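DHHA1 domain protein (Clostridium perfringens, PDB 3KEW) probably belongs to the alanyl-tRNA synthetase-related editing proteins, binds a zinc ion and may hydrolyse mischarged tRNA. Local coordinates at residues Arg90-Asp93 with Gly94-Gln97. Sequence-based numbering, arbitrary orientation.
Sequences RRFD and GMQQ
In the N-terminal part of helix 88-112, which further along carries the zinc ligands His98 and His102, Asp93 and Gln97 meet one turn apart, the Gln97 amide reaching back to Asp93, and show how a side chain can fold back onto its own helix. Regular i to i+4 backbone bonds run through the turn, from the pair Gly94 N to Arg90 O up to the pair Gln97 N to Asp93 O, the last at 3.0 Å. Asp93 O also accepts a second hydrogen bond, from Gln97 NE2 at 3.1 Å. The bend at chi2 of Gln97 (-36°) swings its amide back toward this carbonyl, and NE2 approaches tilted from the carbonyl plane. The same nitrogen makes a weak bond to Asp93 OD1, while Ala227 O gives it a further acceptor and Arg230 forms a salt bridge with OD1. Round the helix, the Gln96 amide stacks against the Phe92 ring with the planes 29° apart; NE2 lies 3.4 Å from Phe92 CE2 and is hydrogen-bonded to Asp205 O. Gln96 CG sits over the ring face, 4.2 Å from the centroid, in a CH-pi contact. Met95 SD instead meets the ring edge, 4.1 Å from Phe92 CD1, a Met-aromatic contact. That sulfur also lies 3.9 Å from Arg91 NH1, near the guanidinium plane, while Arg91 NE pairs with Asp49. Asp93 O and Ala227 O should restrict rotation of the Gln97 amide, and the Phe92 ring with Asp205 O that of Gln96, tying this turn to the 220-227 strand and the Asp205 loop.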
loop_
_atom_site.group_PDB
_atom_site.type_symbol
_atom_site.label_atom_id
_atom_site.label_comp_id
_atom_site.label_asym_id
_atom_site.label_seq_id
_atom_site.Cartn_x
_atom_site.Cartn_y
_atom_site.Cartn_z
ATOM N N ARG A 90 -3.511 -3.754 -11.034
ATOM C CA ARG A 90 -2.576 -4.280 -10.052
ATOM C C ARG A 90 -2.329 -3.279 -8.923
ATOM O O ARG A 90 -2.320 -3.650 -7.751
ATOM C CB ARG A 90 -1.255 -4.612 -10.730
ATOM C CG ARG A 90 -0.206 -5.212 -9.817
ATOM C CD ARG A 90 1.137 -5.288 -10.523
ATOM N NE ARG A 90 2.228 -5.548 -9.585
ATOM C CZ ARG A 90 2.684 -6.758 -9.277
ATOM N NH1 ARG A 90 2.159 -7.843 -9.838
ATOM N NH2 ARG A 90 3.675 -6.881 -8.408
ATOM N N ARG A 91 -2.111 -2.022 -9.302
ATOM C CA ARG A 91 -1.838 -0.928 -8.372
ATOM C C ARG A 91 -2.960 -0.827 -7.369
ATOM O O ARG A 91 -2.732 -0.877 -6.162
ATOM C CB ARG A 91 -1.841 0.395 -9.136
ATOM C CG ARG A 91 -0.713 1.305 -8.914
ATOM C CD ARG A 91 -0.347 1.639 -7.485
ATOM N NE ARG A 91 0.795 2.532 -7.615
ATOM C CZ ARG A 91 0.738 3.849 -7.457
ATOM N NH1 ARG A 91 -0.383 4.434 -7.064
ATOM N NH2 ARG A 91 1.819 4.578 -7.651
ATOM N N PHE A 92 -4.164 -0.634 -7.902
ATOM C CA PHE A 92 -5.350 -0.332 -7.112
ATOM C C PHE A 92 -5.740 -1.515 -6.223
ATOM O O PHE A 92 -6.154 -1.324 -5.074
ATOM C CB PHE A 92 -6.507 0.099 -8.028
ATOM C CG PHE A 92 -7.620 0.811 -7.305
ATOM C CD1 PHE A 92 -7.355 1.946 -6.538
ATOM C CD2 PHE A 92 -8.932 0.347 -7.385
ATOM C CE1 PHE A 92 -8.375 2.611 -5.854
ATOM C CE2 PHE A 92 -9.961 1.004 -6.707
ATOM C CZ PHE A 92 -9.677 2.142 -5.940
ATOM N N ASP A 93 -5.591 -2.728 -6.753
ATOM C CA ASP A 93 -5.820 -3.949 -5.969
ATOM C C ASP A 93 -5.001 -3.937 -4.678
ATOM O O ASP A 93 -5.552 -4.105 -3.595
ATOM C CB ASP A 93 -5.499 -5.207 -6.786
ATOM C CG ASP A 93 -5.583 -6.479 -5.956
ATOM O OD1 ASP A 93 -6.639 -6.715 -5.334
ATOM O OD2 ASP A 93 -4.590 -7.241 -5.921
ATOM N N GLY A 94 -3.695 -3.698 -4.810
ATOM C CA GLY A 94 -2.790 -3.590 -3.667
ATOM C C GLY A 94 -3.111 -2.429 -2.742
ATOM O O GLY A 94 -2.987 -2.565 -1.530
ATOM N N MET A 95 -3.521 -1.296 -3.314
ATOM C CA MET A 95 -3.969 -0.141 -2.521
ATOM C C MET A 95 -5.158 -0.517 -1.618
ATOM O O MET A 95 -5.161 -0.196 -0.423
ATOM C CB MET A 95 -4.335 1.055 -3.426
ATOM C CG MET A 95 -3.147 1.744 -4.169
ATOM S SD MET A 95 -3.576 2.962 -5.437
ATOM C CE MET A 95 -4.086 4.306 -4.359
ATOM N N GLN A 96 -6.149 -1.204 -2.196
ATOM C CA GLN A 96 -7.363 -1.640 -1.472
ATOM C C GLN A 96 -7.086 -2.667 -0.369
ATOM O O GLN A 96 -7.604 -2.534 0.748
ATOM C CB GLN A 96 -8.429 -2.187 -2.440
ATOM C CG GLN A 96 -9.060 -1.128 -3.330
ATOM C CD GLN A 96 -10.041 -1.699 -4.326
ATOM O OE1 GLN A 96 -9.729 -2.636 -5.061
ATOM N NE2 GLN A 96 -11.228 -1.120 -4.374
ATOM N N GLN A 97 -6.261 -3.678 -0.663
ATOM C CA GLN A 97 -5.923 -4.707 0.350
ATOM C C GLN A 97 -5.173 -4.151 1.541
ATOM O O GLN A 97 -5.373 -4.610 2.666
ATOM C CB GLN A 97 -5.118 -5.868 -0.237
ATOM C CG GLN A 97 -5.692 -6.506 -1.485
ATOM C CD GLN A 97 -7.215 -6.590 -1.508
ATOM O OE1 GLN A 97 -7.838 -7.181 -0.619
ATOM N NE2 GLN A 97 -7.818 -6.015 -2.553
#